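Local coordinates for protein annexin B22 (Schistosoma mansoni, PDB 4MDU) that binds acidic phospholipid membranes in a calcium-dependent manner, aggregates liposomes, takes part in worm reproduction and host-parasite interaction, and may support the structure of the tegument, at residues Ser14-Phe19 against Arg244-Leu249; Ala40-Leu45 against Lys79-Gln84; Ser95-Lys100 against Gly349-Thr354. All coordinates share one frame; numbering follows the deposited sequence.

In the fold
The chain first sets out interaction 1 at residues 14-19, well before helix 38-48. Interaction 2 then closes a short loop within annexin repeat 1, joining helix 38-48 to helix 68-82, and is nested inside the long loop of interaction 1. Residues 95-100 follow and open interaction 3. Only when repeat 3 is reached, at residues 244-249, does interaction 1 close, and interaction 3 closes later in repeat 4 at residues 349-354, so these two cross along the chain. Together they tie the N-terminal region to repeat 3, join two helices within repeat 1 and connect repeats 1 and 4. Interactions 1 and 3 lie on opposite sides of the chain's centre, their centres about 34 Å apart.

Interaction 1 of 3, residues Ser14-Phe19 against Arg244-Leu249; sequences SLIHSF and RTPYQL
Ile16, in a short 3-10 turn, faces Pro246 at the first turn of helix 246-260, their CA atoms 7.9 Å apart. Ile16 meets two neighbours through CG1, which lies anti to its own backbone nitrogen (chi1 -158°): CG1 is 4.1 Å from Pro246 CD, the two side chains crossing at about a right angle, and the same atom comes against the CE2 side of the Tyr247 ring. A branched aliphatic chain suits this buried place, since CG1 reaches outward while CG2 turns back over the face of the His17 ring.

Tyr247 brings the largest surface to the contact. Its ring packs on Ile16 and Phe19, with CE1 3.3 Å from Phe19 O and 3.8 Å from Phe19 CB, while the phenol reaches into the bend of the loop and sets OH 2.8 Å from Ile16 O. The hydroxyl also meets the Phe19 ring at its edge. Behind it, Thr245 is the N-cap of the helix: its OG1 accepts from Gln248 N at 3.1 Å. On the loop side, Ser14 OG takes the N-H of Ile16, an ST turn that shapes the start of the loop, and His17 NE2 is hydrogen-bonded to Glu142 OE1. The contact thus lays the N-terminal region of the chain against the third repeat, an association seen in annexins, where this variable region packs onto the core of repeats.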
loop_
_atom_site.group_PDB
_atom_site.type_symbol
_atom_site.label_atom_id
_atom_site.label_comp_id
_atom_site.label_asym_id
_atom_site.label_seq_id
_atom_site.Cartn_x
_atom_site.Cartn_y
_atom_site.Cartn_z
ATOM N N SER B 14 0.896 27.995 -4.928
ATOM C CA SER B 14 -0.365 28.704 -4.788
ATOM C C SER B 14 -0.648 29.030 -3.320
ATOM O O SER B 14 -0.413 28.193 -2.450
ATOM C CB SER B 14 -1.499 27.869 -5.373
ATOM O OG SER B 14 -2.654 28.015 -4.563
ATOM N N LEU B 15 -1.180 30.226 -3.050
ATOM C CA LEU B 15 -1.459 30.659 -1.674
ATOM C C LEU B 15 -2.476 29.781 -0.958
ATOM O O LEU B 15 -2.598 29.815 0.271
ATOM C CB LEU B 15 -1.936 32.109 -1.631
ATOM C CG LEU B 15 -1.025 33.044 -0.844
ATOM C CD1 LEU B 15 0.284 33.207 -1.607
ATOM C CD2 LEU B 15 -1.706 34.390 -0.639
ATOM N N ILE B 16 -3.211 28.991 -1.725
ATOM C CA ILE B 16 -4.181 28.104 -1.121
ATOM C C ILE B 16 -3.530 27.109 -0.133
ATOM O O ILE B 16 -4.197 26.619 0.783
ATOM C CB ILE B 16 -4.971 27.362 -2.195
ATOM C CG1 ILE B 16 -6.301 26.880 -1.623
ATOM C CG2 ILE B 16 -4.144 26.215 -2.756
ATOM C CD1 ILE B 16 -7.404 26.830 -2.648
ATOM N N HIS B 17 -2.236 26.836 -0.303
ATOM C CA HIS B 17 -1.489 25.958 0.631
ATOM C C HIS B 17 -0.918 26.693 1.845
ATOM O O HIS B 17 -0.341 26.072 2.736
ATOM C CB HIS B 17 -0.305 25.267 -0.063
ATOM C CG HIS B 17 -0.668 24.544 -1.323
ATOM N ND1 HIS B 17 -1.337 23.340 -1.324
ATOM C CD2 HIS B 17 -0.433 24.848 -2.622
ATOM C CE1 HIS B 17 -1.502 22.934 -2.570
ATOM N NE2 HIS B 17 -0.970 23.836 -3.379
ATOM N N SER B 18 -1.080 28.010 1.874
ATOM C CA SER B 18 -0.254 28.860 2.712
ATOM C C SER B 18 -0.729 29.036 4.140
ATOM O O SER B 18 0.047 29.447 4.997
ATOM C CB SER B 18 -0.114 30.234 2.066
ATOM O OG SER B 18 0.967 30.254 1.160
ATOM N N PHE B 19 -1.991 28.736 4.403
ATOM C CA PHE B 19 -2.529 28.953 5.742
ATOM C C PHE B 19 -3.054 27.661 6.347
ATOM O O PHE B 19 -3.634 26.827 5.645
ATOM C CB PHE B 19 -3.645 29.994 5.688
ATOM C CG PHE B 19 -3.222 31.295 5.091
ATOM C CD1 PHE B 19 -2.691 32.296 5.888
ATOM C CD2 PHE B 19 -3.351 31.524 3.736
ATOM C CE1 PHE B 19 -2.300 33.509 5.341
ATOM C CE2 PHE B 19 -2.960 32.739 3.180
ATOM C CZ PHE B 19 -2.434 33.729 3.988
ATOM N N ARG B 244 -13.282 20.033 -2.065
ATOM C CA ARG B 244 -13.398 21.175 -1.159
ATOM C C ARG B 244 -12.019 21.735 -0.882
ATOM O O ARG B 244 -11.052 20.993 -0.869
ATOM C CB ARG B 244 -14.080 20.784 0.153
ATOM C CG ARG B 244 -15.498 20.288 -0.016
ATOM C CD ARG B 244 -16.379 21.285 -0.827
ATOM N NE ARG B 244 -17.683 20.679 -1.079
ATOM C CZ ARG B 244 -18.262 20.571 -2.269
ATOM N NH1 ARG B 244 -17.673 21.064 -3.349
ATOM N NH2 ARG B 244 -19.448 19.980 -2.368
ATOM N N THR B 245 -11.922 23.041 -0.664
ATOM C CA THR B 245 -10.645 23.627 -0.338
ATOM C C THR B 245 -10.200 23.125 1.041
ATOM O O THR B 245 -11.016 22.649 1.838
ATOM C CB THR B 245 -10.732 25.146 -0.312
ATOM O OG1 THR B 245 -11.400 25.551 0.886
ATOM C CG2 THR B 245 -11.488 25.666 -1.553
ATOM N N PRO B 246 -8.899 23.231 1.339
ATOM C CA PRO B 246 -8.495 22.712 2.647
ATOM C C PRO B 246 -9.295 23.378 3.768
ATOM O O PRO B 246 -9.691 22.706 4.717
ATOM C CB PRO B 246 -7.007 23.077 2.721
ATOM C CG PRO B 246 -6.586 23.187 1.278
ATOM C CD PRO B 246 -7.768 23.813 0.598
ATOM N N TYR B 247 -9.570 24.668 3.634
ATOM C CA TYR B 247 -10.325 25.397 4.662
ATOM C C TYR B 247 -11.752 24.867 4.835
ATOM O O TYR B 247 -12.189 24.586 5.963
ATOM C CB TYR B 247 -10.280 26.900 4.382
ATOM C CG TYR B 247 -8.889 27.329 3.965
ATOM C CD1 TYR B 247 -7.893 27.529 4.914
ATOM C CD2 TYR B 247 -8.558 27.486 2.626
ATOM C CE1 TYR B 247 -6.607 27.887 4.541
ATOM C CE2 TYR B 247 -7.280 27.847 2.244
ATOM C CZ TYR B 247 -6.305 28.042 3.212
ATOM O OH TYR B 247 -5.030 28.396 2.849
ATOM N N GLN B 248 -12.454 24.690 3.713
ATOM C CA GLN B 248 -13.804 24.113 3.713
ATOM C C GLN B 248 -13.846 22.693 4.293
ATOM O O GLN B 248 -14.795 22.347 5.005
ATOM C CB GLN B 248 -14.380 24.111 2.288
ATOM C CG GLN B 248 -15.822 23.617 2.184
ATOM C CD GLN B 248 -16.808 24.524 2.905
ATOM O OE1 GLN B 248 -16.570 25.721 3.066
ATOM N NE2 GLN B 248 -17.907 23.946 3.364
ATOM N N LEU B 249 -12.830 21.875 3.981
ATOM C CA LEU B 249 -12.768 20.493 4.466
ATOM C C LEU B 249 -12.655 20.473 5.974
ATOM O O LEU B 249 -13.285 19.667 6.660
ATOM C CB LEU B 249 -11.563 19.761 3.889
ATOM C CG LEU B 249 -11.877 18.766 2.795
ATOM C CD1 LEU B 249 -10.615 18.047 2.368
ATOM C CD2 LEU B 249 -12.916 17.800 3.304
#

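Interaction 2 of 3, residues Ala40-Leu45 against Lys79-Gln84; sequences ADAERL and KSLYKQ
Leu45 N donates to Asp41 O at 2.8 Å, the shortest polar bond within the two segments, and it belongs to the regular helix that carries Ala42 and Glu43 against Leu81 and Tyr82. On the same helix Arg44 NH1 forms a salt bridge with Asp41 OD1 at 3.1 Å, the oxygen lying at the edge of the guanidinium and in its plane, while Asp41 OD2 is taken by Arg66.

Between the segments no polar bond forms, and the contact is one of packing. Tyr82 has the largest share, with its hydroxyl end: Glu43 CA lies at the ring edge, near its plane, 3.3 Å from Tyr82 OH, and Glu43 CG is 3.4 Å from the same oxygen. Tyr82 CG stands anti to the carbonyl carbon and beside the backbone nitrogen (chi1 -57°), which carries OH across to Glu43. The two side chains cross at about a right angle. This joins the first and third helices of annexin repeat 1, helix 38-48 and helix 68-82, the latter being the one that in annexin repeats lies across the bundle of the other four.

Ala42 CB points toward the partner, and its small size leaves room for Leu81 CD2, 4.3 Å from Ala42 CB. Leu81 CB also lies 3.7 Å above one face of the Tyr82 ring, offset toward its rim. That ring further stacks with His46 and meets Tyr78, and its side chain is about 8 Å from that of Met49, a ligand of calcium site 1.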
loop_
_atom_site.group_PDB
_atom_site.type_symbol
_atom_site.label_atom_id
_atom_site.label_comp_id
_atom_site.label_asym_id
_atom_site.label_seq_id
_atom_site.Cartn_x
_atom_site.Cartn_y
_atom_site.Cartn_z
ATOM N N ALA B 40 24.014 37.803 -9.492
ATOM C CA ALA B 40 25.048 37.620 -8.474
ATOM C C ALA B 40 25.184 36.148 -8.094
ATOM O O ALA B 40 26.291 35.635 -7.938
ATOM C CB ALA B 40 24.755 38.462 -7.247
ATOM N N ASP B 41 24.054 35.466 -7.948
ATOM C CA ASP B 41 24.084 34.039 -7.647
ATOM C C ASP B 41 24.671 33.251 -8.806
ATOM O O ASP B 41 25.482 32.343 -8.606
ATOM C CB ASP B 41 22.684 33.536 -7.305
ATOM C CG ASP B 41 22.289 33.878 -5.893
ATOM O OD1 ASP B 41 23.200 33.963 -5.046
ATOM O OD2 ASP B 41 21.086 34.058 -5.633
ATOM N N ALA B 42 24.237 33.599 -10.016
ATOM C CA ALA B 42 24.796 33.018 -11.234
ATOM C C ALA B 42 26.319 33.117 -11.229
ATOM O O ALA B 42 27.011 32.123 -11.449
ATOM C CB ALA B 42 24.213 33.710 -12.481
ATOM N N GLU B 43 26.833 34.323 -10.985
ATOM C CA GLU B 43 28.275 34.549 -10.950
ATOM C C GLU B 43 28.919 33.610 -9.954
ATOM O O GLU B 43 29.877 32.913 -10.279
ATOM C CB GLU B 43 28.611 35.993 -10.565
ATOM C CG GLU B 43 28.579 36.989 -11.717
ATOM C CD GLU B 43 29.242 38.316 -11.364
ATOM O OE1 GLU B 43 29.758 38.447 -10.233
ATOM O OE2 GLU B 43 29.252 39.228 -12.221
ATOM N N ARG B 44 28.382 33.596 -8.737
ATOM C CA ARG B 44 28.935 32.768 -7.670
ATOM C C ARG B 44 28.940 31.283 -8.023
ATOM O O ARG B 44 29.932 30.586 -7.783
ATOM C CB ARG B 44 28.209 33.012 -6.344
ATOM C CG ARG B 44 28.462 34.393 -5.771
ATOM C CD ARG B 44 27.935 34.522 -4.350
ATOM N NE ARG B 44 27.742 35.918 -3.959
ATOM C CZ ARG B 44 26.568 36.544 -3.985
ATOM N NH1 ARG B 44 25.476 35.896 -4.379
ATOM N NH2 ARG B 44 26.485 37.816 -3.613
ATOM N N LEU B 45 27.840 30.799 -8.593
ATOM C CA LEU B 45 27.803 29.416 -9.041
ATOM C C LEU B 45 28.899 29.210 -10.073
ATOM O O LEU B 45 29.662 28.244 -10.008
ATOM C CB LEU B 45 26.436 29.053 -9.617
ATOM C CG LEU B 45 25.322 28.974 -8.564
ATOM C CD1 LEU B 45 23.933 28.881 -9.200
ATOM C CD2 LEU B 45 25.583 27.815 -7.596
ATOM N N LYS B 79 22.311 31.618 -18.034
ATOM C CA LYS B 79 22.255 31.261 -19.449
ATOM C C LYS B 79 22.663 32.456 -20.307
ATOM O O LYS B 79 23.564 32.358 -21.134
ATOM C CB LYS B 79 20.847 30.790 -19.824
ATOM C CG LYS B 79 20.734 30.120 -21.188
ATOM C CD LYS B 79 21.305 28.710 -21.164
ATOM C CE LYS B 79 21.049 27.985 -22.476
ATOM N N SER B 80 22.000 33.586 -20.092
ATOM C CA SER B 80 22.314 34.810 -20.812
ATOM C C SER B 80 23.745 35.258 -20.540
ATOM O O SER B 80 24.408 35.827 -21.411
ATOM C CB SER B 80 21.362 35.919 -20.387
ATOM O OG SER B 80 21.663 36.335 -19.070
ATOM N N LEU B 81 24.213 34.990 -19.325
ATOM C CA LEU B 81 25.511 35.468 -18.867
ATOM C C LEU B 81 26.694 34.660 -19.386
ATOM O O LEU B 81 27.767 35.211 -19.616
ATOM C CB LEU B 81 25.557 35.483 -17.340
ATOM C CG LEU B 81 25.771 36.836 -16.666
ATOM C CD1 LEU B 81 24.725 37.843 -17.146
ATOM C CD2 LEU B 81 25.735 36.682 -15.144
ATOM N N TYR B 82 26.516 33.358 -19.565
ATOM C CA TYR B 82 27.654 32.518 -19.915
ATOM C C TYR B 82 27.420 31.651 -21.137
ATOM O O TYR B 82 28.179 30.718 -21.390
ATOM C CB TYR B 82 28.049 31.645 -18.726
ATOM C CG TYR B 82 28.373 32.437 -17.480
ATOM C CD1 TYR B 82 29.559 33.150 -17.383
ATOM C CD2 TYR B 82 27.494 32.475 -16.400
ATOM C CE1 TYR B 82 29.867 33.878 -16.253
ATOM C CE2 TYR B 82 27.795 33.204 -15.262
ATOM C CZ TYR B 82 28.987 33.902 -15.195
ATOM O OH TYR B 82 29.308 34.630 -14.075
ATOM N N LYS B 83 26.377 31.958 -21.896
ATOM C CA LYS B 83 26.034 31.152 -23.058
ATOM C C LYS B 83 26.111 29.670 -22.706
ATOM O O LYS B 83 26.261 28.817 -23.579
ATOM N N GLN B 84 26.010 29.372 -21.416
ATOM C CA GLN B 84 26.076 28.003 -20.944
ATOM C C GLN B 84 24.839 27.670 -20.114
ATOM O O GLN B 84 24.230 28.544 -19.497
ATOM C CB GLN B 84 27.362 27.768 -20.144
#

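Interaction 3 of 3, residues Ser95-Lys100 against Gly349-Thr354; sequences SGDFRK and GDYRRT
The ring of Phe98 has Asp350 CB over one face and Thr354 OG1 at its edge. The methylene sits 3.6 Å from the ring centroid, 20° off the normal, and makes a CH-pi contact; its closest ring atom is Phe98 CG, at 3.4 Å. Beyond CB, the carboxylate plane of Asp350 is steeply inclined to the ring. Phe98 CG lies anti to the backbone nitrogen (chi1 -171°), which swings the ring off its own helix and beneath that methylene. Thr354 OG1 reaches the edge near Phe98 CE1, at 3.4 Å.

The second flat group, Tyr351, meets the other helix chiefly at its root: Tyr351 CB lies 3.6 Å from Asp97 CB, and Asp97 CB approaches the start of the ring obliquely. Each aspartate CB thus touches the aromatic residue of the other helix, in two different ways. Asp97 OD2 is hydrogen-bonded to Thr307 OG1.

Inside helix 349-358, Thr354 OG1 donates to Asp350 O at 2.6 Å, the donor tilted from the carbonyl plane, while Thr354 N reaches the same oxygen from the opposite face. The side-chain bond fixes the hydroxyl beside the aromatic edge; the N-H bond is the regular helical one, so Asp350 O accepts twice. A beta-hydroxy residue is well suited to such a dual role. Phe98 also rests on Ile60 and Glu56 of helix 56-63.

The helix axes pass 7.3 Å apart, at 38° between their N-to-C directions, with Phe98 and Tyr351 closest in register. The side chain of Asp350 comes within about 3 Å of that of Glu56, and Tyr351 lies close to Gly306; Glu56 binds calcium at one site and Gly306 at another, although this model is the calcium-free form. Equivalent helices of repeats 1 and 4 packing beside the calcium-binding loops is characteristic of the annexin core, in which these two repeats pair.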
loop_
_atom_site.group_PDB
_atom_site.type_symbol
_atom_site.label_atom_id
_atom_site.label_comp_id
_atom_site.label_asym_id
_atom_site.label_seq_id
_atom_site.Cartn_x
_atom_site.Cartn_y
_atom_site.Cartn_z
ATOM N N SER B 95 28.692 14.452 -9.624
ATOM C CA SER B 95 28.300 13.081 -9.929
ATOM C C SER B 95 27.566 12.427 -8.772
ATOM O O SER B 95 27.409 13.019 -7.698
ATOM C CB SER B 95 29.529 12.248 -10.302
ATOM O OG SER B 95 30.544 12.389 -9.320
ATOM N N GLY B 96 27.106 11.201 -9.006
ATOM C CA GLY B 96 26.474 10.407 -7.972
ATOM C C GLY B 96 25.205 11.007 -7.407
ATOM O O GLY B 96 24.424 11.637 -8.124
ATOM N N ASP B 97 25.002 10.803 -6.110
ATOM C CA ASP B 97 23.818 11.284 -5.415
ATOM C C ASP B 97 23.739 12.805 -5.412
ATOM O O ASP B 97 22.656 13.382 -5.452
ATOM C CB ASP B 97 23.802 10.764 -3.982
ATOM C CG ASP B 97 23.649 9.268 -3.925
ATOM O OD1 ASP B 97 23.864 8.680 -2.842
ATOM O OD2 ASP B 97 23.318 8.685 -4.983
ATOM N N PHE B 98 24.892 13.450 -5.361
ATOM C CA PHE B 98 24.917 14.890 -5.360
ATOM C C PHE B 98 24.315 15.390 -6.665
ATOM O O PHE B 98 23.433 16.245 -6.659
ATOM C CB PHE B 98 26.340 15.393 -5.214
ATOM C CG PHE B 98 26.434 16.868 -5.001
ATOM C CD1 PHE B 98 25.427 17.547 -4.340
ATOM C CD2 PHE B 98 27.535 17.575 -5.453
ATOM C CE1 PHE B 98 25.510 18.904 -4.147
ATOM C CE2 PHE B 98 27.627 18.937 -5.260
ATOM C CZ PHE B 98 26.614 19.604 -4.606
ATOM N N ARG B 99 24.787 14.851 -7.785
ATOM C CA ARG B 99 24.231 15.219 -9.090
ATOM C C ARG B 99 22.717 14.964 -9.149
ATOM O O ARG B 99 21.960 15.804 -9.630
ATOM C CB ARG B 99 24.953 14.482 -10.219
ATOM C CG ARG B 99 24.516 14.900 -11.608
ATOM C CD ARG B 99 25.591 14.597 -12.646
ATOM N NE ARG B 99 25.695 13.170 -12.957
ATOM C CZ ARG B 99 26.518 12.662 -13.875
ATOM N NH1 ARG B 99 27.323 13.457 -14.567
ATOM N NH2 ARG B 99 26.542 11.356 -14.095
ATOM N N LYS B 100 22.285 13.811 -8.651
ATOM C CA LYS B 100 20.865 13.486 -8.598
ATOM C C LYS B 100 20.073 14.603 -7.920
ATOM O O LYS B 100 19.128 15.148 -8.483
ATOM C CB LYS B 100 20.640 12.182 -7.834
ATOM C CG LYS B 100 20.460 10.958 -8.689
ATOM C CD LYS B 100 21.766 10.221 -8.887
ATOM C CE LYS B 100 21.539 8.942 -9.683
ATOM N NZ LYS B 100 20.446 8.128 -9.077
ATOM N N GLY B 349 27.025 12.090 2.197
ATOM C CA GLY B 349 27.667 12.798 1.112
ATOM C C GLY B 349 27.091 14.186 0.930
ATOM O O GLY B 349 26.413 14.705 1.806
ATOM N N ASP B 350 27.384 14.787 -0.219
ATOM C CA ASP B 350 26.909 16.112 -0.557
ATOM C C ASP B 350 25.384 16.147 -0.722
ATOM O O ASP B 350 24.754 17.194 -0.647
ATOM C CB ASP B 350 27.621 16.565 -1.826
ATOM C CG ASP B 350 29.086 16.841 -1.572
ATOM O OD1 ASP B 350 29.392 17.264 -0.445
ATOM O OD2 ASP B 350 29.921 16.642 -2.474
ATOM N N TYR B 351 24.818 14.975 -0.954
ATOM C CA TYR B 351 23.392 14.773 -1.013
ATOM C C TYR B 351 22.811 15.055 0.371
ATOM O O TYR B 351 21.963 15.934 0.528
ATOM C CB TYR B 351 23.146 13.332 -1.479
ATOM C CG TYR B 351 21.771 12.776 -1.266
ATOM C CD1 TYR B 351 20.650 13.397 -1.813
ATOM C CD2 TYR B 351 21.591 11.596 -0.570
ATOM C CE1 TYR B 351 19.395 12.876 -1.629
ATOM C CE2 TYR B 351 20.338 11.062 -0.381
ATOM C CZ TYR B 351 19.239 11.711 -0.912
ATOM O OH TYR B 351 17.978 11.182 -0.734
ATOM N N ARG B 352 23.289 14.331 1.379
ATOM C CA ARG B 352 22.875 14.582 2.762
ATOM C C ARG B 352 22.980 16.070 3.088
ATOM O O ARG B 352 22.053 16.682 3.635
ATOM C CB ARG B 352 23.749 13.779 3.739
ATOM C CG ARG B 352 23.763 14.332 5.168
ATOM C CD ARG B 352 24.143 13.265 6.176
ATOM N NE ARG B 352 25.528 12.839 6.024
ATOM C CZ ARG B 352 26.076 11.838 6.707
ATOM N NH1 ARG B 352 25.348 11.177 7.607
ATOM N NH2 ARG B 352 27.351 11.510 6.501
ATOM N N ARG B 353 24.118 16.647 2.731
ATOM C CA ARG B 353 24.396 18.040 3.033
ATOM C C ARG B 353 23.365 18.935 2.352
ATOM O O ARG B 353 22.844 19.875 2.956
ATOM C CB ARG B 353 25.808 18.394 2.574
ATOM C CG ARG B 353 26.311 19.746 3.046
ATOM C CD ARG B 353 26.698 19.731 4.535
ATOM N NE ARG B 353 25.984 20.809 5.188
ATOM C CZ ARG B 353 25.141 20.672 6.202
ATOM N NH1 ARG B 353 24.921 19.495 6.776
ATOM N NH2 ARG B 353 24.552 21.753 6.675
ATOM N N THR B 354 23.061 18.631 1.097
ATOM C CA THR B 354 22.043 19.383 0.369
ATOM C C THR B 354 20.696 19.324 1.085
ATOM O O THR B 354 20.057 20.345 1.280
ATOM C CB THR B 354 21.868 18.876 -1.070
ATOM O OG1 THR B 354 23.119 18.949 -1.772
ATOM C CG2 THR B 354 20.823 19.734 -1.797
#